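TRAP dicarboxylate ABC transporter, substrate-binding protein (Roseobacter denitrificans, PDB 4OVQ) binds beta-D-glucuronate as the periplasmic solute-binding protein of a TRAP transporter, probably to deliver it to the membrane components for uptake. Local coordinates at residues V101-F106 with L230-C235; Y141-R146 with E206-S211; A145-N150 with Y224-H229. All coordinates share one frame; numbering follows the deposited sequence.

The three contacts adjoin the glucuronate site. Contacts 1 and 2 have centres about 11 Å apart, contacts 2 and 3 about 9 Å, and contacts 1 and 3 about 14 Å. Contacts 2 and 3 share Ala145 and Arg146 and both reach one mixed sheet, in which strand 146-150 runs between strands 204-207 and 223-230. Contact 1 takes up the chain where strand 223-230 ends and follows it to strand 234-239 of the other large sheet. Along the sequence 101-106 comes first, then 141-150, 206-211, 224-229 and 230-235. Two connections between the sheets, 141-146 and 230-235, thus bring Arg146 and Glu234 to the same sugar.

Contact 1 of 3, residues V101-F106 with L230-C235; sequences VVSLPF and LIIPEC. With BDP (beta-D-glucopyranuronic acid), chain C.
Val102 and Ile232 meet where the end of a 3-10 segment, 101-103, lies against the extended chain 230-233, and the two pieces run in nearly opposite directions. Val102 does most of its touching with one branch: CG2, set between the backbone N and the carbonyl carbon, reaches the proline ring, with Val102 CG2 3.7 Å from Pro233 CD. CB touches the same ring carbon, and Val102 CG2 also lies 4.2 Å from Ile232 CG2. Ile232 answers with its longer branch. With CG1 anti to the carbonyl carbon (chi1 -56°) and the chain extended beyond it (chi2 179°), the branch passes the Val102 carbonyl, Ile232 CG1 3.6 Å from Val102 O, and ends with CD1 beside the Ser103 hydroxyl. Leu230 reaches over with its CD2 methyl, which lies 3.2 Å from Ser103 O and also touches Pro105 CA. Phe174 of helix 172-180 touches Ser103, Leu230 and Ile232, while Met114 of helix 111-118 packs on Ile231 and Pro233. No direct hydrogen bond joins the segments. A water does so instead, accepting from Ile231 N at 3.0 Å and lying within donating distance of both Val102 O and Leu104 O. Just beyond the packed part, Glu234 enters strand 234-239 and its OE2 accepts from the sugar hydroxyl, Glu234 OE2 to BDP O2 being 2.5 Å; Asn88 gives the same oxygen a second bond and Asn86 bonds OE1. Segment 230-235 is one of the connections between the two large sheets of this family 7 solute-binding protein. Its chemistry is divided: hydrocarbon and one bridging water join the chain segments, whereas within this contact the polar hold on glucuronate comes from the Glu234 carboxylate.

Contact 2 of 3, residues Y141-R146 with E206-S211; sequences YDAGAR and ENNWPS. With BDP (beta-D-glucopyranuronic acid), chain C.
Arg146 and Glu206 face each other through a two-pronged salt bridge in which each carboxylate oxygen has its own nitrogen. Arg146 NE donates to Glu206 OE2 at 2.9 Å, on the syn side but tilted from the carboxylate plane, and Arg146 NH2 donates to Glu206 OE1, also at 2.9 Å but from above that plane. Both acceptors lie close to the guanidinium plane, although the two flat groups are turned 38° apart. Glu206 manages this by a bend at chi2 (81°) that folds its end back to the arginine; OE2 takes a further bond from His229. NH1 and the second hydrogen of NH2 turn to the sugar: Arg146 NH1 bonds BDP O5 at 3.0 Å, and NH2 bonds the carboxylate oxygen BDP O6B almost straight, at 169°. Asn207 lies over one face of the guanidinium and bonds the same ligand. Its OD1 accepts from BDP O1 at 2.6 Å and from Asn208 N, the latter on a lone pair in the carbonyl plane, while its ND2 donates to BDP O5. TRAP solute-binding proteins commonly hold an acidic solute through arginine; here Arg146 and Arg167 both bond the glucuronate. Asn208 follows as the N-cap of helix 209-214. Its OD1 accepts from Ser211 N at 2.9 Å, nearly along the C=O axis, whereas its ND2 reaches across to the chain 141-146 and donates to Ala143 O at 2.8 Å, somewhat bent. One amide therefore caps a helix and holds a neighbouring turn, which is itself an Asx turn, Asp142 OD1 accepting from Gly144 N. A water completes the boundary, donating to Ala145 O and accepting from Trp209 N.

Contact 3 of 3, residues A145-N150 with Y224-H229; sequences ARSFYN and YSLSQH. With BDP (beta-D-glucopyranuronic acid), chain C.
Ser225 N donates to Phe148 O at 2.9 Å where strands 146-150 and 223-230 of the four-stranded mixed sheet run antiparallel. Tyr149 with Tyr224 is a non-hydrogen-bonded pair and brings the two tyrosine side chains together, each with its hydroxyl held elsewhere, by His217 and Asn207 respectively. Beyond Ser225 an inverse gamma turn centred on Leu226 redirects the strand, and serine hydroxyls take over part of the pairing. Gln228 N donates to Ser147 OG at 2.9 Å. Phe148 N donates to Ser227 OG.

The Phe148 side chain leaves CB with CG anti to the carbonyl carbon (chi1 -67°), which carries the ring toward Ser227 and His229. Phe148 CG is about equally far, 3.9 Å, from Ser227 OG and His229 CE1. On one side Phe148 CD2 comes to 3.2 Å from Ser227 OG, and CE2 follows, 3.6 Å from His229 ND1. On the other, CD1 and CE1 both meet His229 CE1, and CZ at the far end touches ND1 and CE1. The imidazole thus covers one phenyl face at an oblique 31°, while Ile178 of helix 172-180 also touches the phenyl side chain. With an alanine here the phenyl ring is gone, and the imidazole is likely to lose its packing on that face, with a gap opened beside Ser227. Ser227 OG and His229 ND1 share a hydrogen bond of 2.8 Å. On the opposite face of the imidazole lies the Arg146 carbonyl, with Arg146 O 3.5 Å from His229 CE1.

Contact 1 of 3, residues V101-F106 with L230-C235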
loop_
_atom_site.group_PDB
_atom_site.type_symbol
_atom_site.label_atom_id
_atom_site.label_comp_id
_atom_site.label_asym_id
_atom_site.label_seq_id
_atom_site.Cartn_x
_atom_site.Cartn_y
_atom_site.Cartn_z
ATOM N N VAL A 101 10.746 -0.041 -5.673
ATOM C CA VAL A 101 11.294 1.251 -5.298
ATOM C C VAL A 101 10.377 2.072 -4.355
ATOM O O VAL A 101 10.860 2.824 -3.523
ATOM C CB VAL A 101 11.711 2.085 -6.538
ATOM C CG1 VAL A 101 10.530 2.780 -7.164
ATOM C CG2 VAL A 101 12.766 3.097 -6.149
ATOM N N VAL A 102 9.056 1.875 -4.426
ATOM C CA VAL A 102 8.148 2.692 -3.617
ATOM C C VAL A 102 8.068 2.170 -2.182
ATOM O O VAL A 102 7.496 2.830 -1.309
ATOM C CB VAL A 102 6.725 2.821 -4.256
ATOM C CG1 VAL A 102 6.825 3.348 -5.671
ATOM C CG2 VAL A 102 5.990 1.528 -4.237
ATOM N N SER A 103 8.674 1.002 -1.953
ATOM C CA SER A 103 8.738 0.370 -0.657
ATOM C C SER A 103 10.023 0.773 0.115
ATOM O O SER A 103 10.229 0.360 1.248
ATOM C CB SER A 103 8.616 -1.136 -0.838
ATOM O OG SER A 103 7.267 -1.479 -1.198
ATOM N N LEU A 104 10.860 1.600 -0.490
ATOM C CA LEU A 104 12.017 2.149 0.242
ATOM C C LEU A 104 11.574 3.183 1.276
ATOM O O LEU A 104 10.865 4.137 0.967
ATOM C CB LEU A 104 13.034 2.761 -0.728
ATOM C CG LEU A 104 13.828 1.706 -1.500
ATOM C CD1 LEU A 104 14.474 2.334 -2.741
ATOM C CD2 LEU A 104 14.876 1.011 -0.615
ATOM N N PRO A 105 11.982 2.985 2.537
ATOM C CA PRO A 105 11.633 3.925 3.602
ATOM C C PRO A 105 12.144 5.336 3.296
ATOM O O PRO A 105 13.257 5.470 2.824
ATOM C CB PRO A 105 12.373 3.345 4.813
ATOM C CG PRO A 105 12.438 1.901 4.534
ATOM C CD PRO A 105 12.693 1.810 3.063
ATOM N N PHE A 106 11.302 6.332 3.525
ATOM C CA PHE A 106 11.687 7.734 3.396
ATOM C C PHE A 106 12.095 8.137 1.976
ATOM O O PHE A 106 12.928 9.044 1.807
ATOM C CB PHE A 106 12.805 8.061 4.402
ATOM C CG PHE A 106 12.421 7.814 5.845
ATOM C CD1 PHE A 106 11.542 8.666 6.500
ATOM C CD2 PHE A 106 12.944 6.737 6.540
ATOM C CE1 PHE A 106 11.185 8.440 7.818
ATOM C CE2 PHE A 106 12.600 6.508 7.854
ATOM C CZ PHE A 106 11.720 7.366 8.497
ATOM N N LEU A 230 6.991 5.049 5.590
ATOM C CA LEU A 230 6.693 4.498 4.272
ATOM C C LEU A 230 5.518 5.267 3.684
ATOM O O LEU A 230 4.522 5.528 4.405
ATOM C CB LEU A 230 6.338 3.012 4.384
ATOM C CG LEU A 230 7.519 2.055 4.640
ATOM C CD1 LEU A 230 7.041 0.671 5.092
ATOM C CD2 LEU A 230 8.389 1.947 3.399
ATOM N N ILE A 231 5.630 5.609 2.391
ATOM C CA ILE A 231 4.555 6.240 1.647
ATOM C C ILE A 231 4.428 5.429 0.354
ATOM O O ILE A 231 5.174 5.606 -0.598
ATOM C CB ILE A 231 4.876 7.726 1.380
ATOM C CG1 ILE A 231 5.052 8.447 2.705
ATOM C CG2 ILE A 231 3.766 8.371 0.580
ATOM C CD1 ILE A 231 5.487 9.930 2.545
ATOM N N ILE A 232 3.505 4.464 0.387
ATOM C CA ILE A 232 3.370 3.450 -0.645
ATOM C C ILE A 232 2.023 3.636 -1.354
ATOM O O ILE A 232 0.990 3.678 -0.687
ATOM C CB ILE A 232 3.428 2.049 0.010
ATOM C CG1 ILE A 232 4.722 1.884 0.808
ATOM C CG2 ILE A 232 3.287 0.984 -1.036
ATOM C CD1 ILE A 232 4.845 0.536 1.502
ATOM N N PRO A 233 2.030 3.733 -2.688
ATOM C CA PRO A 233 0.769 3.890 -3.411
ATOM C C PRO A 233 0.106 2.536 -3.611
ATOM O O PRO A 233 0.721 1.473 -3.398
ATOM C CB PRO A 233 1.218 4.434 -4.770
ATOM C CG PRO A 233 2.559 3.828 -4.983
ATOM C CD PRO A 233 3.183 3.803 -3.607
ATOM N N GLU A 234 -1.140 2.566 -4.042
ATOM C CA GLU A 234 -1.797 1.356 -4.465
ATOM C C GLU A 234 -2.220 1.526 -5.891
ATOM O O GLU A 234 -2.130 2.613 -6.462
ATOM C CB GLU A 234 -3.003 1.038 -3.567
ATOM C CG GLU A 234 -2.721 1.216 -2.073
ATOM C CD GLU A 234 -3.588 0.360 -1.197
ATOM O OE1 GLU A 234 -4.684 -0.029 -1.646
ATOM O OE2 GLU A 234 -3.138 0.118 -0.057
ATOM N N CYS A 235 -2.682 0.447 -6.485
ATOM C CA CYS A 235 -3.211 0.527 -7.816
ATOM C C CYS A 235 -4.519 -0.258 -7.949
ATOM O O CYS A 235 -4.837 -1.104 -7.106
ATOM C CB CYS A 235 -2.176 0.019 -8.818
ATOM S SG CYS A 235 -1.883 -1.775 -8.681
HETATM C C1 BDP C . -2.855 -1.126 4.078
HETATM C C2 BDP C . -3.034 -1.457 2.619
HETATM C C3 BDP C . -3.455 -2.859 2.543
HETATM C C4 BDP C . -2.427 -3.744 3.164
HETATM C C5 BDP C . -2.187 -3.343 4.601
HETATM C C6 BDP C . -1.098 -4.182 5.288
HETATM O O2 BDP C . -4.127 -0.595 2.152
HETATM O O3 BDP C . -3.456 -3.176 1.102
HETATM O O4 BDP C . -2.873 -5.163 3.095
HETATM O O5 BDP C . -1.828 -1.972 4.698
HETATM O O6A BDP C . -0.990 -5.409 4.990
HETATM O O1 BDP C . -2.427 0.188 4.293
HETATM O O6B BDP C . -0.499 -3.589 6.218
HETATM O O HOH W 1 8.020 4.653 0.839
#

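Contact 2 of 3, residues Y141-R146 with E206-S211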
loop_
_atom_site.group_PDB
_atom_site.type_symbol
_atom_site.label_atom_id
_atom_site.label_comp_id
_atom_site.label_asym_id
_atom_site.label_seq_id
_atom_site.Cartn_x
_atom_site.Cartn_y
_atom_site.Cartn_z
ATOM N N TYR A 141 -4.133 4.624 -6.465
ATOM C CA TYR A 141 -4.886 5.012 -5.283
ATOM C C TYR A 141 -3.959 5.528 -4.192
ATOM O O TYR A 141 -2.794 5.103 -4.098
ATOM C CB TYR A 141 -5.595 3.781 -4.709
ATOM C CG TYR A 141 -6.920 3.361 -5.297
ATOM C CD1 TYR A 141 -7.503 3.992 -6.395
ATOM C CD2 TYR A 141 -7.611 2.311 -4.699
ATOM C CE1 TYR A 141 -8.738 3.561 -6.884
ATOM C CE2 TYR A 141 -8.827 1.883 -5.168
ATOM C CZ TYR A 141 -9.389 2.505 -6.243
ATOM O OH TYR A 141 -10.618 2.055 -6.691
ATOM N N ASP A 142 -4.469 6.429 -3.350
ATOM C CA ASP A 142 -3.773 6.955 -2.171
ATOM C C ASP A 142 -3.926 5.987 -1.009
ATOM O O ASP A 142 -5.020 5.444 -0.765
ATOM C CB ASP A 142 -4.453 8.290 -1.804
ATOM C CG ASP A 142 -3.597 9.195 -0.934
ATOM O OD1 ASP A 142 -2.619 8.755 -0.299
ATOM O OD2 ASP A 142 -3.919 10.407 -0.894
ATOM N N ALA A 143 -2.835 5.751 -0.277
ATOM C CA ALA A 143 -2.885 5.037 1.009
ATOM C C ALA A 143 -2.099 5.789 2.060
ATOM O O ALA A 143 -1.704 5.218 3.084
ATOM C CB ALA A 143 -2.362 3.604 0.885
ATOM N N GLY A 144 -1.903 7.087 1.828
ATOM C CA GLY A 144 -1.250 7.929 2.796
ATOM C C GLY A 144 0.141 7.493 3.191
ATOM O O GLY A 144 0.843 6.832 2.441
ATOM N N ALA A 145 0.567 7.997 4.351
ATOM C CA ALA A 145 1.808 7.556 4.976
ATOM C C ALA A 145 1.533 6.558 6.100
ATOM O O ALA A 145 0.568 6.703 6.856
ATOM C CB ALA A 145 2.571 8.730 5.534
ATOM N N ARG A 146 2.424 5.574 6.213
ATOM C CA ARG A 146 2.399 4.576 7.266
ATOM C C ARG A 146 3.280 5.002 8.451
ATOM O O ARG A 146 4.405 5.448 8.257
ATOM C CB ARG A 146 2.898 3.222 6.710
ATOM C CG ARG A 146 2.157 2.750 5.498
ATOM C CD ARG A 146 2.767 1.487 4.896
ATOM N NE ARG A 146 2.663 0.309 5.740
ATOM C CZ ARG A 146 1.748 -0.650 5.590
ATOM N NH1 ARG A 146 0.757 -0.509 4.719
ATOM N NH2 ARG A 146 1.780 -1.689 6.385
ATOM N N GLU A 206 2.552 -1.102 11.802
ATOM C CA GLU A 206 2.626 0.222 11.203
ATOM C C GLU A 206 1.644 0.325 10.042
ATOM O O GLU A 206 1.438 -0.645 9.296
ATOM C CB GLU A 206 4.061 0.547 10.779
ATOM C CG GLU A 206 4.828 -0.549 10.046
ATOM C CD GLU A 206 4.495 -0.643 8.549
ATOM O OE1 GLU A 206 4.114 -1.759 8.094
ATOM O OE2 GLU A 206 4.629 0.375 7.822
ATOM N N ASN A 207 1.009 1.492 9.907
ATOM C CA ASN A 207 0.027 1.670 8.868
ATOM C C ASN A 207 -0.493 3.085 8.829
ATOM O O ASN A 207 -0.112 3.904 9.639
ATOM C CB ASN A 207 -1.135 0.688 9.020
ATOM C CG ASN A 207 -1.563 0.123 7.686
ATOM O OD1 ASN A 207 -1.859 0.895 6.774
ATOM N ND2 ASN A 207 -1.548 -1.201 7.538
ATOM N N ASN A 208 -1.344 3.369 7.852
ATOM C CA ASN A 208 -1.983 4.686 7.770
ATOM C C ASN A 208 -3.136 4.802 8.790
ATOM O O ASN A 208 -3.539 3.826 9.422
ATOM C CB ASN A 208 -2.477 4.912 6.348
ATOM C CG ASN A 208 -3.349 3.775 5.835
ATOM O OD1 ASN A 208 -4.259 3.310 6.503
ATOM N ND2 ASN A 208 -3.059 3.310 4.606
ATOM N N TRP A 209 -3.677 6.013 8.962
ATOM C CA TRP A 209 -4.763 6.198 9.926
ATOM C C TRP A 209 -5.990 5.347 9.659
ATOM O O TRP A 209 -6.536 4.738 10.572
ATOM C CB TRP A 209 -5.219 7.658 10.029
ATOM C CG TRP A 209 -4.261 8.573 10.687
ATOM C CD1 TRP A 209 -3.471 9.486 10.072
ATOM C CD2 TRP A 209 -4.009 8.699 12.095
ATOM N NE1 TRP A 209 -2.730 10.178 10.999
ATOM C CE2 TRP A 209 -3.046 9.717 12.252
ATOM C CE3 TRP A 209 -4.491 8.044 13.234
ATOM C CZ2 TRP A 209 -2.559 10.107 13.513
ATOM C CZ3 TRP A 209 -4.001 8.429 14.485
ATOM C CH2 TRP A 209 -3.048 9.457 14.604
ATOM N N PRO A 210 -6.471 5.302 8.404
ATOM C CA PRO A 210 -7.693 4.531 8.161
ATOM C C PRO A 210 -7.599 3.013 8.433
ATOM O O PRO A 210 -8.568 2.388 8.862
ATOM C CB PRO A 210 -8.009 4.838 6.691
ATOM C CG PRO A 210 -7.367 6.171 6.449
ATOM C CD PRO A 210 -6.086 6.097 7.231
ATOM N N SER A 211 -6.437 2.425 8.176
ATOM C CA SER A 211 -6.233 1.001 8.462
ATOM C C SER A 211 -6.116 0.768 9.963
ATOM O O SER A 211 -6.657 -0.184 10.487
ATOM C CB SER A 211 -4.964 0.481 7.794
ATOM O OG SER A 211 -5.128 0.267 6.403
HETATM C C1 BDP C . -2.855 -1.126 4.078
HETATM C C2 BDP C . -3.034 -1.457 2.619
HETATM C C3 BDP C . -3.455 -2.859 2.543
HETATM C C4 BDP C . -2.427 -3.744 3.164
HETATM C C5 BDP C . -2.187 -3.343 4.601
HETATM C C6 BDP C . -1.098 -4.182 5.288
HETATM O O2 BDP C . -4.127 -0.595 2.152
HETATM O O3 BDP C . -3.456 -3.176 1.102
HETATM O O4 BDP C . -2.873 -5.163 3.095
HETATM O O5 BDP C . -1.828 -1.972 4.698
HETATM O O6A BDP C . -0.990 -5.409 4.990
HETATM O O1 BDP C . -2.427 0.188 4.293
HETATM O O6B BDP C . -0.499 -3.589 6.218
HETATM O O HOH W 2 -1.952 7.868 7.342
#

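Contact 3 of 3, residues A145-N150 with Y224-H229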
loop_
_atom_site.group_PDB
_atom_site.type_symbol
_atom_site.label_atom_id
_atom_site.label_comp_id
_atom_site.label_asym_id
_atom_site.label_seq_id
_atom_site.Cartn_x
_atom_site.Cartn_y
_atom_site.Cartn_z
ATOM N N ALA A 145 0.567 7.997 4.351
ATOM C CA ALA A 145 1.808 7.556 4.976
ATOM C C ALA A 145 1.533 6.558 6.100
ATOM O O ALA A 145 0.568 6.703 6.856
ATOM C CB ALA A 145 2.571 8.730 5.534
ATOM N N ARG A 146 2.424 5.574 6.213
ATOM C CA ARG A 146 2.399 4.576 7.266
ATOM C C ARG A 146 3.280 5.002 8.451
ATOM O O ARG A 146 4.405 5.448 8.257
ATOM C CB ARG A 146 2.898 3.222 6.710
ATOM C CG ARG A 146 2.157 2.750 5.498
ATOM C CD ARG A 146 2.767 1.487 4.896
ATOM N NE ARG A 146 2.663 0.309 5.740
ATOM C CZ ARG A 146 1.748 -0.650 5.590
ATOM N NH1 ARG A 146 0.757 -0.509 4.719
ATOM N NH2 ARG A 146 1.780 -1.689 6.385
ATOM N N SER A 147 2.747 4.844 9.652
ATOM C CA SER A 147 3.454 5.151 10.894
ATOM C C SER A 147 3.300 4.037 11.925
ATOM O O SER A 147 2.356 3.248 11.859
ATOM C CB SER A 147 2.908 6.432 11.508
ATOM O OG SER A 147 3.208 7.553 10.696
ATOM N N PHE A 148 4.216 4.006 12.897
ATOM C CA PHE A 148 4.244 2.959 13.893
ATOM C C PHE A 148 3.127 3.077 14.911
ATOM O O PHE A 148 2.743 4.172 15.332
ATOM C CB PHE A 148 5.573 2.979 14.679
ATOM C CG PHE A 148 6.771 2.609 13.860
ATOM C CD1 PHE A 148 6.906 1.329 13.352
ATOM C CD2 PHE A 148 7.790 3.528 13.626
ATOM C CE1 PHE A 148 8.020 0.985 12.611
ATOM C CE2 PHE A 148 8.886 3.183 12.894
ATOM C CZ PHE A 148 8.995 1.901 12.373
ATOM N N TYR A 149 2.640 1.934 15.365
ATOM C CA TYR A 149 1.779 1.899 16.526
ATOM C C TYR A 149 2.080 0.679 17.400
ATOM O O TYR A 149 2.472 -0.371 16.901
ATOM C CB TYR A 149 0.302 1.942 16.142
ATOM C CG TYR A 149 -0.190 1.012 15.039
ATOM C CD1 TYR A 149 -0.676 -0.236 15.325
ATOM C CD2 TYR A 149 -0.288 1.463 13.729
ATOM C CE1 TYR A 149 -1.203 -1.054 14.338
ATOM C CE2 TYR A 149 -0.800 0.660 12.715
ATOM C CZ TYR A 149 -1.263 -0.603 13.031
ATOM O OH TYR A 149 -1.782 -1.387 12.016
ATOM N N ASN A 150 1.892 0.822 18.710
ATOM C CA ASN A 150 2.104 -0.277 19.641
ATOM C C ASN A 150 1.365 0.023 20.933
ATOM O O ASN A 150 0.866 1.131 21.115
ATOM C CB ASN A 150 3.586 -0.528 19.908
ATOM C CG ASN A 150 4.196 0.509 20.837
ATOM O OD1 ASN A 150 4.386 0.244 22.030
ATOM N ND2 ASN A 150 4.505 1.684 20.299
ATOM N N TYR A 224 0.191 5.787 18.857
ATOM C CA TYR A 224 0.448 5.961 17.426
ATOM C C TYR A 224 1.490 7.064 17.283
ATOM O O TYR A 224 1.309 8.193 17.774
ATOM C CB TYR A 224 -0.839 6.321 16.695
ATOM C CG TYR A 224 -0.807 6.282 15.171
ATOM C CD1 TYR A 224 -0.449 7.407 14.440
ATOM C CD2 TYR A 224 -1.206 5.144 14.470
ATOM C CE1 TYR A 224 -0.451 7.390 13.041
ATOM C CE2 TYR A 224 -1.211 5.105 13.084
ATOM C CZ TYR A 224 -0.825 6.233 12.370
ATOM O OH TYR A 224 -0.849 6.219 10.992
ATOM N N SER A 225 2.595 6.728 16.639
ATOM C CA SER A 225 3.741 7.620 16.512
ATOM C C SER A 225 3.986 7.927 15.048
ATOM O O SER A 225 4.257 7.021 14.264
ATOM C CB SER A 225 5.001 6.976 17.121
ATOM O OG SER A 225 4.865 6.728 18.508
ATOM N N LEU A 226 3.923 9.213 14.698
ATOM C CA LEU A 226 3.944 9.679 13.314
ATOM C C LEU A 226 5.319 9.676 12.662
ATOM O O LEU A 226 5.855 10.721 12.270
ATOM C CB LEU A 226 3.314 11.075 13.206
ATOM C CG LEU A 226 1.804 11.058 13.465
ATOM C CD1 LEU A 226 1.277 12.389 13.961
ATOM C CD2 LEU A 226 1.043 10.652 12.210
ATOM N N SER A 227 5.867 8.475 12.514
ATOM C CA SER A 227 7.134 8.264 11.830
ATOM C C SER A 227 6.999 8.509 10.344
ATOM O O SER A 227 7.933 8.939 9.697
ATOM C CB SER A 227 7.597 6.823 12.068
ATOM O OG SER A 227 6.518 5.924 11.837
ATOM N N GLN A 228 5.833 8.187 9.785
ATOM C CA GLN A 228 5.613 8.359 8.358
ATOM C C GLN A 228 6.796 7.833 7.541
ATOM O O GLN A 228 7.281 8.475 6.613
ATOM C CB GLN A 228 5.363 9.838 8.066
ATOM C CG GLN A 228 4.116 10.365 8.757
ATOM C CD GLN A 228 3.926 11.863 8.576
ATOM O OE1 GLN A 228 4.895 12.618 8.486
ATOM N NE2 GLN A 228 2.673 12.293 8.523
ATOM N N HIS A 229 7.201 6.605 7.871
ATOM C CA HIS A 229 8.412 5.984 7.342
ATOM C C HIS A 229 8.235 5.364 5.963
ATOM O O HIS A 229 9.221 5.149 5.260
ATOM C CB HIS A 229 8.906 4.910 8.311
ATOM C CG HIS A 229 7.840 3.939 8.720
ATOM N ND1 HIS A 229 7.157 4.046 9.908
ATOM C CD2 HIS A 229 7.327 2.861 8.083
ATOM C CE1 HIS A 229 6.258 3.082 9.983
ATOM N NE2 HIS A 229 6.338 2.354 8.879
HETATM C C1 BDP C . -2.855 -1.126 4.078
HETATM C C2 BDP C . -3.034 -1.457 2.619
HETATM C C3 BDP C . -3.455 -2.859 2.543
HETATM C C4 BDP C . -2.427 -3.744 3.164
HETATM C C5 BDP C . -2.187 -3.343 4.601
HETATM C C6 BDP C . -1.098 -4.182 5.288
HETATM O O2 BDP C . -4.127 -0.595 2.152
HETATM O O3 BDP C . -3.456 -3.176 1.102
HETATM O O4 BDP C . -2.873 -5.163 3.095
HETATM O O5 BDP C . -1.828 -1.972 4.698
HETATM O O6A BDP C . -0.990 -5.409 4.990
HETATM O O1 BDP C . -2.427 0.188 4.293
HETATM O O6B BDP C . -0.499 -3.589 6.218
HETATM O O HOH W 3 0.821 7.891 9.328
HETATM O O HOH W 4 3.835 3.886 18.493
#